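Local coordinates for protein cysteine desulfurase (Elizabethkingia anophelis NUHP1, PDB 5VPR) that probably catalyses the removal of sulfur or selenium from L-cysteine and related amino acids to yield L-alanine, using pyridoxal 5'-phosphate as cofactor, at residues Ala79-Lys82 with Val83-Phe86; Val297-Met300 with Glu301-Gly304. All coordinates share one frame; numbering follows the deposited sequence.

Interaction 1: residues Ala79-Lys82 with Val83-Phe86; sequences ARKK and VQRF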
loop_
_atom_site.group_PDB
_atom_site.type_symbol
_atom_site.label_atom_id
_atom_site.label_comp_id
_atom_site.label_asym_id
_atom_site.label_seq_id
_atom_site.Cartn_x
_atom_site.Cartn_y
_atom_site.Cartn_z
ATOM N N ALA A 79 -14.894 -12.797 -5.173
ATOM C CA ALA A 79 -13.727 -11.929 -5.025
ATOM C C ALA A 79 -13.562 -11.479 -3.579
ATOM O O ALA A 79 -12.437 -11.446 -3.054
ATOM C CB ALA A 79 -13.838 -10.717 -5.948
ATOM N N ARG A 80 -14.671 -11.164 -2.908
ATOM C CA ARG A 80 -14.582 -10.815 -1.494
ATOM C C ARG A 80 -13.953 -11.942 -0.687
ATOM O O ARG A 80 -13.161 -11.688 0.227
ATOM C CB ARG A 80 -15.957 -10.473 -0.924
ATOM C CG ARG A 80 -15.867 -9.799 0.464
ATOM C CD ARG A 80 -17.251 -9.565 1.119
ATOM N NE ARG A 80 -18.269 -8.991 0.220
ATOM C CZ ARG A 80 -18.537 -7.691 0.074
ATOM N NH1 ARG A 80 -17.854 -6.768 0.744
ATOM N NH2 ARG A 80 -19.510 -7.301 -0.750
ATOM N N LYS A 81 -14.295 -13.196 -1.004
ATOM C CA LYS A 81 -13.745 -14.310 -0.238
ATOM C C LYS A 81 -12.271 -14.527 -0.551
ATOM O O LYS A 81 -11.507 -14.962 0.323
ATOM C CB LYS A 81 -14.554 -15.588 -0.492
ATOM C CG LYS A 81 -16.027 -15.516 -0.019
ATOM C CD LYS A 81 -16.718 -16.870 -0.147
ATOM C CE LYS A 81 -18.187 -16.791 0.277
ATOM N NZ LYS A 81 -18.888 -15.752 -0.539
ATOM N N LYS A 82 -11.848 -14.236 -1.783
ATOM C CA LYS A 82 -10.423 -14.290 -2.096
ATOM C C LYS A 82 -9.643 -13.297 -1.240
ATOM O O LYS A 82 -8.602 -13.638 -0.668
ATOM C CB LYS A 82 -10.189 -14.016 -3.581
ATOM C CG LYS A 82 -10.758 -15.060 -4.545
ATOM C CD LYS A 82 -10.523 -14.572 -5.981
ATOM C CE LYS A 82 -11.120 -15.468 -7.059
ATOM N NZ LYS A 82 -10.780 -14.886 -8.411
ATOM N N VAL A 83 -10.137 -12.059 -1.142
ATOM C CA VAL A 83 -9.466 -11.055 -0.321
ATOM C C VAL A 83 -9.491 -11.465 1.149
ATOM O O VAL A 83 -8.491 -11.316 1.863
ATOM C CB VAL A 83 -10.107 -9.669 -0.527
ATOM C CG1 VAL A 83 -9.458 -8.645 0.391
ATOM C CG2 VAL A 83 -9.978 -9.227 -1.989
ATOM N N GLN A 84 -10.634 -11.982 1.621
ATOM C CA GLN A 84 -10.734 -12.486 2.994
ATOM C C GLN A 84 -9.618 -13.477 3.312
ATOM O O GLN A 84 -8.895 -13.323 4.304
ATOM C CB GLN A 84 -12.103 -13.148 3.217
ATOM C CG GLN A 84 -12.295 -13.639 4.660
ATOM C CD GLN A 84 -13.246 -14.809 4.792
ATOM O OE1 GLN A 84 -13.991 -15.143 3.865
ATOM N NE2 GLN A 84 -13.219 -15.453 5.954
ATOM N N ARG A 85 -9.465 -14.506 2.472
ATOM C CA ARG A 85 -8.405 -15.490 2.690
ATOM C C ARG A 85 -7.019 -14.867 2.556
ATOM O O ARG A 85 -6.088 -15.257 3.269
ATOM C CB ARG A 85 -8.569 -16.658 1.712
ATOM C CG ARG A 85 -9.753 -17.573 2.037
ATOM C CD ARG A 85 -9.773 -18.824 1.160
ATOM N NE ARG A 85 -10.068 -18.489 -0.225
ATOM C CZ ARG A 85 -11.298 -18.377 -0.721
ATOM N NH1 ARG A 85 -12.352 -18.588 0.061
ATOM N NH2 ARG A 85 -11.473 -18.056 -2.001
ATOM N N PHE A 86 -6.881 -13.886 1.665
ATOM C CA PHE A 86 -5.604 -13.219 1.430
ATOM C C PHE A 86 -5.085 -12.522 2.687
ATOM O O PHE A 86 -3.886 -12.587 2.984
ATOM C CB PHE A 86 -5.777 -12.230 0.270
ATOM C CG PHE A 86 -4.515 -11.536 -0.154
ATOM C CD1 PHE A 86 -3.505 -12.233 -0.798
ATOM C CD2 PHE A 86 -4.359 -10.172 0.052
ATOM C CE1 PHE A 86 -2.347 -11.580 -1.227
ATOM C CE2 PHE A 86 -3.198 -9.509 -0.367
ATOM C CZ PHE A 86 -2.197 -10.214 -1.002
#
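Arg85 folds back over the preceding turn of its own helix and lays its guanidinium on Lys81, a local i to i+4 contact near the C-terminal end of helix 67-87. Four backbone bonds of the alpha-helical pattern build the turn, from Val83 N to Ala79 O (3.1 Å) through to Phe86 N to Lys82 O (2.9 Å). Lys81 O has a double role. It accepts the nearly straight bond from Arg85 N (3.0 Å, 171° at the hydrogen), and it also lies under the centre of the Arg85 guanidinium, 3.6 Å from CZ. Since the oxygen meets the flat face, and the N-H bonds lie in the plane of the group, this second approach is packing over the face, probably helped by attraction to the positive charge. A bend at chi3 (-68°) turns the Arg85 chain back to that position, where NH1 comes 3.8 Å from Lys81 CB and NH2 4.0 Å from Lys82 CG. Long chains suit this more exposed side: Arg85 can fold back over the turn, Lys82 can span to the next helix, and Lys81 leads away. Lys82 runs extended from its CG to a salt bridge with Asp298. On the buried side, compact Val83 sets CG2 3.5 Å from Ala79 O and packs on Val95, while Arg80, its side chain against Phe97, forms a salt bridge with Glu281. Helix 67-87 thus lies between strand 95-98, the outermost strand at one end of the large mixed sheet, and helix 287-303, which receives the ring of Phe86.

Interaction 2: residues Val297-Met300 with Glu301-Gly304; sequences VDFM and EKVG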
loop_
_atom_site.group_PDB
_atom_site.type_symbol
_atom_site.label_atom_id
_atom_site.label_comp_id
_atom_site.label_asym_id
_atom_site.label_seq_id
_atom_site.Cartn_x
_atom_site.Cartn_y
_atom_site.Cartn_z
ATOM N N VAL A 297 -5.237 -10.737 -6.296
ATOM C CA VAL A 297 -4.919 -11.665 -5.215
ATOM C C VAL A 297 -4.503 -13.016 -5.788
ATOM O O VAL A 297 -3.507 -13.615 -5.358
ATOM C CB VAL A 297 -6.119 -11.799 -4.258
ATOM C CG1 VAL A 297 -5.940 -13.009 -3.329
ATOM C CG2 VAL A 297 -6.284 -10.528 -3.448
ATOM N N ASP A 298 -5.258 -13.511 -6.777
ATOM C CA ASP A 298 -4.910 -14.770 -7.436
ATOM C C ASP A 298 -3.496 -14.724 -8.007
ATOM O O ASP A 298 -2.737 -15.699 -7.902
ATOM C CB ASP A 298 -5.918 -15.072 -8.553
ATOM C CG ASP A 298 -7.287 -15.500 -8.032
ATOM O OD1 ASP A 298 -7.423 -15.791 -6.824
ATOM O OD2 ASP A 298 -8.234 -15.544 -8.847
ATOM N N PHE A 299 -3.125 -13.598 -8.619
ATOM C CA PHE A 299 -1.792 -13.472 -9.208
ATOM C C PHE A 299 -0.714 -13.595 -8.145
ATOM O O PHE A 299 0.272 -14.329 -8.311
ATOM C CB PHE A 299 -1.655 -12.132 -9.935
ATOM C CG PHE A 299 -0.235 -11.789 -10.275
ATOM C CD1 PHE A 299 0.418 -12.458 -11.304
ATOM C CD2 PHE A 299 0.457 -10.833 -9.553
ATOM C CE1 PHE A 299 1.747 -12.166 -11.626
ATOM C CE2 PHE A 299 1.783 -10.535 -9.864
ATOM C CZ PHE A 299 2.429 -11.208 -10.903
ATOM N N MET A 300 -0.885 -12.873 -7.041
ATOM C CA MET A 300 0.083 -12.950 -5.959
ATOM C C MET A 300 0.139 -14.355 -5.371
ATOM O O MET A 300 1.232 -14.879 -5.125
ATOM C CB MET A 300 -0.252 -11.905 -4.893
ATOM C CG MET A 300 -0.069 -10.481 -5.396
ATOM S SD MET A 300 -0.190 -9.210 -4.129
ATOM C CE MET A 300 1.184 -9.614 -3.032
ATOM N N GLU A 301 -1.019 -14.998 -5.159
ATOM C CA GLU A 301 -0.986 -16.368 -4.640
ATOM C C GLU A 301 -0.335 -17.314 -5.643
ATOM O O GLU A 301 0.374 -18.251 -5.258
ATOM C CB GLU A 301 -2.393 -16.854 -4.278
ATOM C CG GLU A 301 -3.158 -15.948 -3.303
ATOM C CD GLU A 301 -2.934 -16.277 -1.823
ATOM O OE1 GLU A 301 -1.878 -16.853 -1.476
ATOM O OE2 GLU A 301 -3.832 -15.952 -1.002
ATOM N N LYS A 302 -0.545 -17.075 -6.940
ATOM C CA LYS A 302 0.087 -17.923 -7.947
ATOM C C LYS A 302 1.600 -17.772 -7.916
ATOM O O LYS A 302 2.331 -18.763 -7.970
ATOM C CB LYS A 302 -0.443 -17.597 -9.343
ATOM C CG LYS A 302 0.190 -18.451 -10.432
ATOM C CD LYS A 302 -0.280 -18.037 -11.819
ATOM C CE LYS A 302 0.140 -16.615 -12.131
ATOM N NZ LYS A 302 -0.049 -16.285 -13.566
ATOM N N VAL A 303 2.095 -16.535 -7.844
ATOM C CA VAL A 303 3.536 -16.338 -7.750
ATOM C C VAL A 303 4.064 -16.894 -6.436
ATOM O O VAL A 303 5.084 -17.594 -6.401
ATOM C CB VAL A 303 3.891 -14.851 -7.914
ATOM C CG1 VAL A 303 5.374 -14.644 -7.612
ATOM C CG2 VAL A 303 3.582 -14.402 -9.318
ATOM N N GLY A 304 3.388 -16.589 -5.337
ATOM C CA GLY A 304 3.882 -17.002 -4.040
ATOM C C GLY A 304 4.361 -15.813 -3.238
ATOM O O GLY A 304 5.314 -15.130 -3.626
#
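With CG anti to the backbone N (chi1 166°), the ring of Phe299 projects outward from the helix beside its own carbonyl carbon, within reach of the next turn, and Val303, whose CG2 is anti to its own carbonyl carbon, offers that methyl to the ring from there. The two side chains lie next to each other and point the same way. Val303 CG2 sits over one face of the ring, off-centre toward the rim, in a CH-pi contact 4.0 Å from the centroid; its distance to Phe299 CE1 is 3.7 Å. A branched residue suits the place, since a methyl held close to the backbone reaches the aromatic face without a long chain to order. The methylene CE of Lys302 also comes near, 4.2 Å from Phe299 CD1, after a bend at chi3 in a chain whose amino group bonds to Gln18. The ring has aromatic company from elsewhere too, meeting Tyr235 edge-to-face. On another side of the helix, chi1 of Glu301 (-55°) sets CG beside its backbone N, 3.1 Å from Val297 O and 4.0 Å from Val297 CG1, while a bend at chi2 carries the carboxylate toward Phe86 of helix 67-87. Regular i to i+4 backbone bonds underlie all this, the last from Gly304 N to Met300 O (2.8 Å). Gly304 then leaves the helical conformation with positive phi (110°), at backbone angles that would press a beta-carbon against the preceding carbonyl oxygen, which explains the residue type. It is also the N-cap of the following helix. Altogether this is a helix C-terminus ended by glycine, forming the junction between helices 287-303 and 305-324 in this class-V aminotransferase-family protein.

Interactions 1 and 2 lie on neighbouring helices, their centres 12 Å apart, and meet directly through a salt bridge and through packing. Lys82 NZ forms a salt bridge to Asp298 OD2 at 2.7 Å, joining charges from the two helices. Farther along the interface Phe86 CD1 packs against Val297 CG1 at 3.6 Å and lies 3.7 Å from Glu301 OE2. The Phe86 ring therefore has both an apolar and a carboxylate neighbour on helix 287-303; it also makes a cation-pi contact with Arg305. Phe86 and Met300 both touch Met234, which directly follows Lys233, the lysine that carries the covalently bound pyridoxal phosphate. The helix pair thus packs against the chain next to the cofactor attachment point.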